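Local coordinates for hydratase ChsH2 (Mycobacterium tuberculosis KZN 4207, PDB 4WNB), which hydrates the steroid enoyl-CoA 3-oxo-4,17-pregnadiene-20-carboxyl-CoA to its 17-hydroxy product during breakdown of the cholesterol side chain, at residues C107-H112 with A158-R163; I123-G128 with Q146-Q151; W142-H147 with W162-F167. All blocks are in the same frame, centred on the assembly; numbering follows the deposited sequence.

The three contacts lie on one antiparallel sheet and follow neighbouring strands across it. Contact 2 pairs strand 121-136 with 141-152, contact 3 pairs 141-152 with 155-167, and contact 1 pairs 155-167 with 101-111. Chain order differs from sheet order: strand 101-111 comes first of these four strands, yet it lies beyond 155-167. Centres of contacts 1 and 2 are about 9 Å apart, while contact 3 is displaced along the strands, about 14 Å from contact 1 and 13 Å from contact 2. Gln146 and His147 belong to contacts 2 and 3, Trp162 and Arg163 to contacts 1 and 3. The HotDog-clan sheet thus carries metal sites at one end and the CoA ligand towards the other.

Contact 1. Residues C107-H112 with A158-R163; sequences CEQTYH and AEMNWR. With CA (calcium ion), chain D; CD (cadmium ion), chain C.
The Tyr111 ring lies beside Ala158, with Tyr111 CD1 4.4 Å from Ala158 CB. The carbonyl oxygen of Gln109 sits over one face of this ring, towards the rim. At the edge of the ring, Tyr111 OH donates to Gln109 OE1 at 2.6 Å, in the amide plane and on a lone pair. With Gln109 OE1 held there, Gln109 NE2 faces Met160 SD and forms a nearly straight but weak hydrogen bond to it (3.5 Å, 175°). Gln109 and Met160 run alongside each other, and Met160 SD also meets Cys107 SG at 3.6 Å, so amide and thiol converge on one thioether. Gln70 and Ile69 of helix 69-72 pack against this side of the sheet.

Glu108, Thr110, Glu159 and Asn161 occupy the opposite side. Glu159 CG stands between its backbone N and carbonyl carbon (chi1 65°), which lays it against Thr110 CB at 3.7 Å. The Glu159 carboxylate is bidentate on the cadmium ion, Glu159 OE2 lying 2.6 Å from the metal; His147 supplies another ligand. One water joins Glu159 OE2, Thr110 OG1 and the Glu108 carbonyl, tying this acid to the partner strand. Beyond the strand end, His112 NE2 binds the calcium ion at 2.2 Å, together with Asp156.

Between the two faces, reciprocal backbone bonds link Glu108 with Asn161 and Thr110 with Glu159, the Thr110 N to Glu159 O bond measuring 2.8 Å. The segment axes, 167° apart, confirm an antiparallel ladder. A strand of another protein chain pairs with residues 107-110, so this is the join at which a hotdog-fold sheet continues across a subunit interface.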
loop_
_atom_site.group_PDB
_atom_site.type_symbol
_atom_site.label_atom_id
_atom_site.label_comp_id
_atom_site.label_asym_id
_atom_site.label_seq_id
_atom_site.Cartn_x
_atom_site.Cartn_y
_atom_site.Cartn_z
ATOM N N CYS A 107 3.671 -18.695 -14.870
ATOM C CA CYS A 107 4.339 -18.418 -13.618
ATOM C C CYS A 107 4.150 -19.608 -12.696
ATOM O O CYS A 107 3.041 -19.879 -12.246
ATOM C CB CYS A 107 3.785 -17.147 -12.986
ATOM S SG CYS A 107 4.580 -16.731 -11.426
ATOM N N GLU A 108 5.231 -20.329 -12.432
ATOM C CA GLU A 108 5.164 -21.496 -11.576
ATOM C C GLU A 108 6.042 -21.340 -10.337
ATOM O O GLU A 108 7.256 -21.239 -10.448
ATOM C CB GLU A 108 5.582 -22.740 -12.368
ATOM C CG GLU A 108 5.666 -23.995 -11.530
ATOM C CD GLU A 108 6.003 -25.222 -12.354
ATOM O OE1 GLU A 108 6.249 -25.080 -13.577
ATOM O OE2 GLU A 108 6.020 -26.329 -11.769
ATOM N N GLN A 109 5.442 -21.354 -9.149
ATOM C CA GLN A 109 6.221 -21.201 -7.921
ATOM C C GLN A 109 6.246 -22.479 -7.102
ATOM O O GLN A 109 5.230 -23.138 -6.974
ATOM C CB GLN A 109 5.665 -20.069 -7.051
ATOM C CG GLN A 109 5.661 -18.739 -7.754
ATOM C CD GLN A 109 5.358 -17.574 -6.839
ATOM O OE1 GLN A 109 4.680 -17.712 -5.809
ATOM N NE2 GLN A 109 5.875 -16.408 -7.204
ATOM N N THR A 110 7.411 -22.803 -6.548
ATOM C CA THR A 110 7.573 -23.964 -5.683
ATOM C C THR A 110 8.024 -23.519 -4.307
ATOM O O THR A 110 8.966 -22.728 -4.177
ATOM C CB THR A 110 8.590 -24.964 -6.283
ATOM O OG1 THR A 110 8.053 -25.457 -7.505
ATOM C CG2 THR A 110 8.828 -26.125 -5.348
ATOM N N TYR A 111 7.324 -24.005 -3.285
ATOM C CA TYR A 111 7.597 -23.638 -1.898
ATOM C C TYR A 111 8.134 -24.835 -1.129
ATOM O O TYR A 111 7.394 -25.784 -0.854
ATOM C CB TYR A 111 6.325 -23.112 -1.221
ATOM C CG TYR A 111 5.536 -22.180 -2.107
ATOM C CD1 TYR A 111 6.026 -20.920 -2.437
ATOM C CD2 TYR A 111 4.308 -22.562 -2.627
ATOM C CE1 TYR A 111 5.310 -20.064 -3.252
ATOM C CE2 TYR A 111 3.584 -21.708 -3.442
ATOM C CZ TYR A 111 4.094 -20.463 -3.753
ATOM O OH TYR A 111 3.370 -19.615 -4.560
ATOM N N HIS A 112 9.413 -24.784 -0.775
ATOM C CA HIS A 112 10.053 -25.902 -0.098
ATOM C C HIS A 112 9.586 -25.985 1.355
ATOM O O HIS A 112 9.394 -27.074 1.889
ATOM C CB HIS A 112 11.565 -25.762 -0.170
ATOM C CG HIS A 112 12.126 -26.003 -1.542
ATOM N ND1 HIS A 112 11.800 -27.112 -2.294
ATOM C CD2 HIS A 112 13.001 -25.289 -2.290
ATOM C CE1 HIS A 112 12.447 -27.070 -3.445
ATOM N NE2 HIS A 112 13.177 -25.970 -3.469
ATOM N N ALA A 158 12.435 -21.503 -1.774
ATOM C CA ALA A 158 11.405 -21.399 -2.798
ATOM C C ALA A 158 12.001 -21.069 -4.156
ATOM O O ALA A 158 13.129 -20.585 -4.250
ATOM C CB ALA A 158 10.366 -20.323 -2.412
ATOM N N GLU A 159 11.223 -21.300 -5.203
ATOM C CA GLU A 159 11.675 -20.933 -6.535
ATOM C C GLU A 159 10.515 -20.598 -7.438
ATOM O O GLU A 159 9.357 -20.905 -7.144
ATOM C CB GLU A 159 12.496 -22.051 -7.147
ATOM C CG GLU A 159 11.703 -23.297 -7.387
ATOM C CD GLU A 159 12.345 -24.136 -8.432
ATOM O OE1 GLU A 159 13.318 -24.840 -8.063
ATOM O OE2 GLU A 159 11.868 -24.054 -9.593
ATOM N N MET A 160 10.837 -19.934 -8.536
ATOM C CA MET A 160 9.837 -19.542 -9.498
ATOM C C MET A 160 10.427 -19.752 -10.867
ATOM O O MET A 160 11.571 -19.373 -11.127
ATOM C CB MET A 160 9.413 -18.097 -9.311
ATOM C CG MET A 160 8.573 -17.562 -10.461
ATOM S SD MET A 160 7.814 -15.979 -10.087
ATOM C CE MET A 160 9.264 -14.948 -9.864
ATOM N N ASN A 161 9.685 -20.430 -11.718
ATOM C CA ASN A 161 10.059 -20.454 -13.112
ATOM C C ASN A 161 9.010 -19.677 -13.845
ATOM O O ASN A 161 7.824 -20.012 -13.802
ATOM C CB ASN A 161 10.183 -21.874 -13.653
ATOM C CG ASN A 161 11.034 -21.923 -14.894
ATOM O OD1 ASN A 161 10.627 -21.464 -15.967
ATOM N ND2 ASN A 161 12.241 -22.449 -14.752
ATOM N N TRP A 162 9.407 -18.585 -14.474
ATOM C CA TRP A 162 8.399 -17.869 -15.205
ATOM C C TRP A 162 8.832 -17.585 -16.632
ATOM O O TRP A 162 10.012 -17.674 -17.007
ATOM C CB TRP A 162 7.996 -16.599 -14.471
ATOM C CG TRP A 162 8.978 -15.507 -14.481
ATOM C CD1 TRP A 162 10.248 -15.532 -13.991
ATOM C CD2 TRP A 162 8.759 -14.189 -14.982
ATOM N NE1 TRP A 162 10.845 -14.299 -14.170
ATOM C CE2 TRP A 162 9.949 -13.460 -14.778
ATOM C CE3 TRP A 162 7.672 -13.552 -15.582
ATOM C CZ2 TRP A 162 10.079 -12.126 -15.160
ATOM C CZ3 TRP A 162 7.800 -12.230 -15.951
ATOM C CH2 TRP A 162 8.996 -11.533 -15.748
ATOM N N ARG A 163 7.833 -17.328 -17.445
ATOM C CA ARG A 163 8.037 -17.308 -18.877
ATOM C C ARG A 163 7.381 -16.072 -19.457
ATOM O O ARG A 163 6.267 -15.704 -19.066
ATOM C CB ARG A 163 7.472 -18.584 -19.506
ATOM C CG ARG A 163 7.732 -18.727 -21.005
ATOM C CD ARG A 163 7.198 -20.070 -21.514
ATOM N NE ARG A 163 7.752 -21.198 -20.763
ATOM C CZ ARG A 163 7.118 -22.349 -20.553
ATOM N NH1 ARG A 163 5.893 -22.535 -21.028
ATOM N NH2 ARG A 163 7.704 -23.314 -19.863
HETATM CA CA CA D . 14.706 -25.721 -5.019
HETATM CD CD CD C . 14.053 -25.084 -10.498
HETATM O O HOH W 1 8.765 -23.864 -9.826
HETATM O O HOH W 2 12.761 -25.212 -12.930
#

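Contact 2. Residues I123-G128 with Q146-Q151; sequences ISAELG and QHIVWQ. With CD (cadmium ion), chain C.
Ile123-Gly128 and Gln146-Gln151 run antiparallel, their axes 4.6 Å apart at closest approach and inclined at 155°, with reciprocal backbone hydrogen bonds at Ser124-Val149 and Glu126-His147. They belong to the beta hairpin of strands 121-136 and 141-152 in the hotdog sheet.

On the side bearing Ile123, Ala125, Gln146, Ile148 and Trp150, the packing is close. Ile148 sends its two branches to different partners. Ile148 CG2, anti to the backbone N, meets Ile123 CG1 at 3.5 Å and also lies over one face of the Trp150 indole, offset towards its rim. CG1 instead stands beside the backbone N (chi1 -55°), and Ile148 CD1, which it carries, reaches Ala125 CB at 3.4 Å. Both carbon pairs are tighter than ordinary van der Waals contact, evidence of a snug fit. Ile123 runs alongside Trp150, Ile123 CB lying 3.8 Å from Trp150 NE1; the indole N-H itself is used by Thr73 OG1. Next to this cluster, Gln146 CG passes 3.5 Å from Glu126 O. Met160 of strand 155-167 packs on both Ile148 and Trp150, continuing the apolar layer to the next strand.

The reverse side carries Ser124, Glu126, His147 and Val149. Ser124 OG is bound to the Ser20 carbonyl rather than across the hairpin. The Glu126 and His147 side chains stand on neighbouring strands, yet their polar ends do not touch: Glu126 OE2 remains 4.7 Å from His147 ND1. The other ring nitrogen, His147 NE2, is a ligand of the cadmium ion at 2.6 Å.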
loop_
_atom_site.group_PDB
_atom_site.type_symbol
_atom_site.label_atom_id
_atom_site.label_comp_id
_atom_site.label_asym_id
_atom_site.label_seq_id
_atom_site.Cartn_x
_atom_site.Cartn_y
_atom_site.Cartn_z
ATOM N N ILE A 123 17.138 -13.141 -3.153
ATOM C CA ILE A 123 16.721 -13.604 -4.473
ATOM C C ILE A 123 17.890 -13.642 -5.459
ATOM O O ILE A 123 18.691 -12.710 -5.521
ATOM C CB ILE A 123 15.573 -12.704 -5.037
ATOM C CG1 ILE A 123 15.115 -13.174 -6.411
ATOM C CG2 ILE A 123 15.982 -11.224 -5.099
ATOM C CD1 ILE A 123 13.898 -12.373 -6.938
ATOM N N SER A 124 17.981 -14.741 -6.206
ATOM C CA SER A 124 18.900 -14.854 -7.336
ATOM C C SER A 124 18.143 -15.283 -8.606
ATOM O O SER A 124 17.245 -16.122 -8.536
ATOM C CB SER A 124 20.013 -15.858 -7.015
ATOM O OG SER A 124 21.033 -15.808 -8.010
ATOM N N ALA A 125 18.522 -14.727 -9.758
ATOM C CA ALA A 125 17.838 -15.002 -11.030
ATOM C C ALA A 125 18.785 -15.566 -12.088
ATOM O O ALA A 125 19.932 -15.144 -12.186
ATOM C CB ALA A 125 17.170 -13.725 -11.556
ATOM N N GLU A 126 18.297 -16.518 -12.880
ATOM C CA GLU A 126 19.088 -17.126 -13.951
ATOM C C GLU A 126 18.243 -17.279 -15.202
ATOM O O GLU A 126 17.044 -17.474 -15.118
ATOM C CB GLU A 126 19.632 -18.496 -13.518
ATOM C CG GLU A 126 20.882 -18.909 -14.213
ATOM C CD GLU A 126 21.479 -20.168 -13.606
ATOM O OE1 GLU A 126 22.391 -20.756 -14.224
ATOM O OE2 GLU A 126 21.027 -20.564 -12.507
ATOM N N LEU A 127 18.867 -17.176 -16.368
ATOM C CA LEU A 127 18.154 -17.389 -17.622
ATOM C C LEU A 127 17.959 -18.891 -17.884
ATOM O O LEU A 127 18.897 -19.673 -17.732
ATOM C CB LEU A 127 18.925 -16.745 -18.771
ATOM C CG LEU A 127 18.160 -16.320 -20.011
ATOM C CD1 LEU A 127 17.235 -15.164 -19.679
ATOM C CD2 LEU A 127 19.153 -15.939 -21.099
ATOM N N GLY A 128 16.747 -19.291 -18.266
ATOM C CA GLY A 128 16.476 -20.687 -18.589
ATOM C C GLY A 128 16.399 -20.863 -20.091
ATOM O O GLY A 128 17.096 -20.167 -20.828
ATOM N N GLN A 146 12.747 -17.643 -17.162
ATOM C CA GLN A 146 13.664 -17.185 -16.135
ATOM C C GLN A 146 13.454 -18.013 -14.889
ATOM O O GLN A 146 12.333 -18.361 -14.530
ATOM C CB GLN A 146 13.461 -15.699 -15.845
ATOM C CG GLN A 146 14.456 -15.121 -14.859
ATOM C CD GLN A 146 14.454 -13.610 -14.866
ATOM O OE1 GLN A 146 13.862 -12.976 -13.991
ATOM N NE2 GLN A 146 15.106 -13.018 -15.867
ATOM N N HIS A 147 14.549 -18.324 -14.226
ATOM C CA HIS A 147 14.482 -19.178 -13.073
ATOM C C HIS A 147 14.970 -18.423 -11.845
ATOM O O HIS A 147 16.120 -17.967 -11.798
ATOM C CB HIS A 147 15.307 -20.431 -13.340
ATOM C CG HIS A 147 15.439 -21.326 -12.163
ATOM N ND1 HIS A 147 16.554 -21.319 -11.356
ATOM C CD2 HIS A 147 14.609 -22.264 -11.656
ATOM C CE1 HIS A 147 16.403 -22.212 -10.398
ATOM N NE2 HIS A 147 15.230 -22.791 -10.554
ATOM N N ILE A 148 14.088 -18.307 -10.855
ATOM C CA ILE A 148 14.344 -17.524 -9.649
ATOM C C ILE A 148 14.481 -18.434 -8.435
ATOM O O ILE A 148 13.686 -19.344 -8.258
ATOM C CB ILE A 148 13.190 -16.525 -9.342
ATOM C CG1 ILE A 148 12.893 -15.593 -10.517
ATOM C CG2 ILE A 148 13.447 -15.793 -8.025
ATOM C CD1 ILE A 148 14.063 -15.120 -11.269
ATOM N N VAL A 149 15.481 -18.194 -7.601
ATOM C CA VAL A 149 15.606 -18.949 -6.361
ATOM C C VAL A 149 15.634 -17.998 -5.173
ATOM O O VAL A 149 16.324 -16.975 -5.202
ATOM C CB VAL A 149 16.877 -19.839 -6.350
ATOM C CG1 VAL A 149 17.085 -20.474 -4.971
ATOM C CG2 VAL A 149 16.753 -20.906 -7.400
ATOM N N TRP A 150 14.841 -18.329 -4.159
ATOM C CA TRP A 150 14.862 -17.609 -2.893
ATOM C C TRP A 150 15.525 -18.433 -1.803
ATOM O O TRP A 150 15.249 -19.633 -1.661
ATOM C CB TRP A 150 13.457 -17.242 -2.430
ATOM C CG TRP A 150 12.801 -16.162 -3.234
ATOM C CD1 TRP A 150 12.948 -14.813 -3.071
ATOM C CD2 TRP A 150 11.881 -16.335 -4.316
ATOM N NE1 TRP A 150 12.175 -14.136 -3.983
ATOM C CE2 TRP A 150 11.492 -15.044 -4.742
ATOM C CE3 TRP A 150 11.324 -17.449 -4.948
ATOM C CZ2 TRP A 150 10.597 -14.841 -5.793
ATOM C CZ3 TRP A 150 10.421 -17.242 -5.997
ATOM C CH2 TRP A 150 10.072 -15.950 -6.403
ATOM N N GLN A 151 16.362 -17.769 -1.017
ATOM C CA GLN A 151 17.087 -18.428 0.060
ATOM C C GLN A 151 16.911 -17.693 1.383
ATOM O O GLN A 151 16.725 -16.476 1.404
ATOM C CB GLN A 151 18.574 -18.511 -0.253
ATOM C CG GLN A 151 18.886 -19.211 -1.562
ATOM C CD GLN A 151 20.371 -19.226 -1.859
ATOM O OE1 GLN A 151 21.169 -19.744 -1.076
ATOM N NE2 GLN A 151 20.750 -18.641 -2.986
HETATM CD CD CD C . 14.053 -25.084 -10.498
HETATM O O HOH W 2 12.761 -25.212 -12.930
#

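Contact 3. Residues W142-H147 with W162-F167; sequences WFINQH and WRILKF. With CD (cadmium ion), chain C.
Asn145 OD1 meets the edge of the Arg163 guanidinium: Arg163 NE donates almost straight to it at 2.5 Å, a distance so short that its exact value is doubtful, and Arg163 NH2 adds a weak bond at 3.3 Å. The side chains run alongside each other with amide and guanidinium planes 89° apart. Next along the same side, Leu165 CD1 sits over the centre of the Phe143 ring, 3.6 Å from the centroid and 10° off the normal, a CH-pi contact.

On the other side, Trp162 NE1 donates a hydrogen bond, in its own ring plane, to Gln146 OE1, 3.3 Å away but 52° out of the amide plane, so no lone pair is met squarely. Ile144 CD1 touches Lys166 CG at 3.6 Å where the two side chains cross. Paired backbone bonds join Trp142-Lys166, Ile144-Ile164 and Gln146-Trp162 in an antiparallel ladder.

Further out, Asn145 ND2 is held by the Asp129 carbonyl, which would steady the amide gripping Arg163. Lys166 NZ forms a salt bridge with Asp95, and helix 87-96 packs on Ile144, Gln146, Ile164 and Lys166. Arg163 NH1 hydrogen-bonds N1A of the bound steroid-CoA, whose pocket includes Phe143 and Leu165; this hairpin therefore forms part of the CoA-ligand site on a hotdog sheet.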
loop_
_atom_site.group_PDB
_atom_site.type_symbol
_atom_site.label_atom_id
_atom_site.label_comp_id
_atom_site.label_asym_id
_atom_site.label_seq_id
_atom_site.Cartn_x
_atom_site.Cartn_y
_atom_site.Cartn_z
ATOM N N TRP A 142 9.612 -14.904 -29.317
ATOM C CA TRP A 142 10.478 -15.848 -28.626
ATOM C C TRP A 142 9.988 -16.027 -27.194
ATOM O O TRP A 142 9.734 -15.041 -26.501
ATOM C CB TRP A 142 11.924 -15.355 -28.614
ATOM C CG TRP A 142 12.607 -15.354 -29.972
ATOM C CD1 TRP A 142 12.260 -14.626 -31.068
ATOM C CD2 TRP A 142 13.777 -16.095 -30.334
ATOM N NE1 TRP A 142 13.135 -14.882 -32.107
ATOM C CE2 TRP A 142 14.077 -15.779 -31.677
ATOM C CE3 TRP A 142 14.594 -16.999 -29.655
ATOM C CZ2 TRP A 142 15.160 -16.340 -32.350
ATOM C CZ3 TRP A 142 15.668 -17.550 -30.316
ATOM C CH2 TRP A 142 15.944 -17.222 -31.653
ATOM N N PHE A 143 9.866 -17.276 -26.754
ATOM C CA PHE A 143 9.520 -17.554 -25.363
ATOM C C PHE A 143 10.770 -17.639 -24.491
ATOM O O PHE A 143 11.688 -18.405 -24.757
ATOM C CB PHE A 143 8.706 -18.841 -25.270
ATOM C CG PHE A 143 7.342 -18.726 -25.891
ATOM C CD1 PHE A 143 7.142 -19.052 -27.223
ATOM C CD2 PHE A 143 6.263 -18.267 -25.148
ATOM C CE1 PHE A 143 5.891 -18.933 -27.797
ATOM C CE2 PHE A 143 5.013 -18.150 -25.713
ATOM C CZ PHE A 143 4.824 -18.481 -27.038
ATOM N N ILE A 144 10.788 -16.829 -23.443
ATOM C CA ILE A 144 11.933 -16.724 -22.560
ATOM C C ILE A 144 11.588 -17.163 -21.151
ATOM O O ILE A 144 10.677 -16.606 -20.535
ATOM C CB ILE A 144 12.445 -15.282 -22.504
ATOM C CG1 ILE A 144 12.914 -14.841 -23.899
ATOM C CG2 ILE A 144 13.529 -15.144 -21.450
ATOM C CD1 ILE A 144 12.863 -13.335 -24.071
ATOM N N ASN A 145 12.323 -18.147 -20.648
ATOM C CA ASN A 145 12.140 -18.608 -19.277
ATOM C C ASN A 145 13.189 -18.040 -18.344
ATOM O O ASN A 145 14.369 -17.976 -18.678
ATOM C CB ASN A 145 12.188 -20.141 -19.201
ATOM C CG ASN A 145 11.148 -20.796 -20.084
ATOM O OD1 ASN A 145 9.973 -20.865 -19.730
ATOM N ND2 ASN A 145 11.575 -21.282 -21.238
ATOM N N GLN A 146 12.747 -17.643 -17.162
ATOM C CA GLN A 146 13.664 -17.185 -16.135
ATOM C C GLN A 146 13.454 -18.013 -14.889
ATOM O O GLN A 146 12.333 -18.361 -14.530
ATOM C CB GLN A 146 13.461 -15.699 -15.845
ATOM C CG GLN A 146 14.456 -15.121 -14.859
ATOM C CD GLN A 146 14.454 -13.610 -14.866
ATOM O OE1 GLN A 146 13.862 -12.976 -13.991
ATOM N NE2 GLN A 146 15.106 -13.018 -15.867
ATOM N N HIS A 147 14.549 -18.324 -14.226
ATOM C CA HIS A 147 14.482 -19.178 -13.073
ATOM C C HIS A 147 14.970 -18.423 -11.845
ATOM O O HIS A 147 16.120 -17.967 -11.798
ATOM C CB HIS A 147 15.307 -20.431 -13.340
ATOM C CG HIS A 147 15.439 -21.326 -12.163
ATOM N ND1 HIS A 147 16.554 -21.319 -11.356
ATOM C CD2 HIS A 147 14.609 -22.264 -11.656
ATOM C CE1 HIS A 147 16.403 -22.212 -10.398
ATOM N NE2 HIS A 147 15.230 -22.791 -10.554
ATOM N N TRP A 162 9.407 -18.585 -14.474
ATOM C CA TRP A 162 8.399 -17.869 -15.205
ATOM C C TRP A 162 8.832 -17.585 -16.632
ATOM O O TRP A 162 10.012 -17.674 -17.007
ATOM C CB TRP A 162 7.996 -16.599 -14.471
ATOM C CG TRP A 162 8.978 -15.507 -14.481
ATOM C CD1 TRP A 162 10.248 -15.532 -13.991
ATOM C CD2 TRP A 162 8.759 -14.189 -14.982
ATOM N NE1 TRP A 162 10.845 -14.299 -14.170
ATOM C CE2 TRP A 162 9.949 -13.460 -14.778
ATOM C CE3 TRP A 162 7.672 -13.552 -15.582
ATOM C CZ2 TRP A 162 10.079 -12.126 -15.160
ATOM C CZ3 TRP A 162 7.800 -12.230 -15.951
ATOM C CH2 TRP A 162 8.996 -11.533 -15.748
ATOM N N ARG A 163 7.833 -17.328 -17.445
ATOM C CA ARG A 163 8.037 -17.308 -18.877
ATOM C C ARG A 163 7.381 -16.072 -19.457
ATOM O O ARG A 163 6.267 -15.704 -19.066
ATOM C CB ARG A 163 7.472 -18.584 -19.506
ATOM C CG ARG A 163 7.732 -18.727 -21.005
ATOM C CD ARG A 163 7.198 -20.070 -21.514
ATOM N NE ARG A 163 7.752 -21.198 -20.763
ATOM C CZ ARG A 163 7.118 -22.349 -20.553
ATOM N NH1 ARG A 163 5.893 -22.535 -21.028
ATOM N NH2 ARG A 163 7.704 -23.314 -19.863
ATOM N N ILE A 164 8.087 -15.407 -20.359
ATOM C CA ILE A 164 7.496 -14.309 -21.087
ATOM C C ILE A 164 7.625 -14.578 -22.568
ATOM O O ILE A 164 8.488 -15.347 -22.995
ATOM C CB ILE A 164 8.155 -12.969 -20.770
ATOM C CG1 ILE A 164 9.640 -13.012 -21.127
ATOM C CG2 ILE A 164 7.976 -12.626 -19.288
ATOM C CD1 ILE A 164 10.323 -11.673 -21.034
ATOM N N LEU A 165 6.744 -13.934 -23.319
ATOM C CA LEU A 165 6.802 -13.910 -24.770
ATOM C C LEU A 165 7.222 -12.515 -25.213
ATOM O O LEU A 165 6.534 -11.537 -24.923
ATOM C CB LEU A 165 5.444 -14.289 -25.365
ATOM C CG LEU A 165 5.321 -14.134 -26.889
ATOM C CD1 LEU A 165 6.221 -15.132 -27.596
ATOM C CD2 LEU A 165 3.869 -14.284 -27.352
ATOM N N LYS A 166 8.365 -12.418 -25.887
ATOM C CA LYS A 166 8.762 -11.176 -26.544
ATOM C C LYS A 166 8.412 -11.319 -28.017
ATOM O O LYS A 166 8.833 -12.280 -28.661
ATOM C CB LYS A 166 10.254 -10.887 -26.357
ATOM C CG LYS A 166 10.671 -10.634 -24.912
ATOM C CD LYS A 166 10.288 -9.222 -24.487
ATOM C CE LYS A 166 11.069 -8.180 -25.280
ATOM N NZ LYS A 166 10.377 -6.865 -25.330
ATOM N N PHE A 167 7.629 -10.383 -28.542
ATOM C CA PHE A 167 7.061 -10.542 -29.876
ATOM C C PHE A 167 7.037 -9.264 -30.713
ATOM O O PHE A 167 7.209 -8.155 -30.197
ATOM C CB PHE A 167 5.637 -11.098 -29.770
ATOM C CG PHE A 167 4.690 -10.199 -29.025
ATOM C CD1 PHE A 167 4.648 -10.208 -27.635
ATOM C CD2 PHE A 167 3.837 -9.344 -29.712
ATOM C CE1 PHE A 167 3.778 -9.377 -26.944
ATOM C CE2 PHE A 167 2.959 -8.513 -29.029
ATOM C CZ PHE A 167 2.931 -8.530 -27.639
HETATM CD CD CD C . 14.053 -25.084 -10.498
HETATM O O HOH W 2 12.761 -25.212 -12.930
#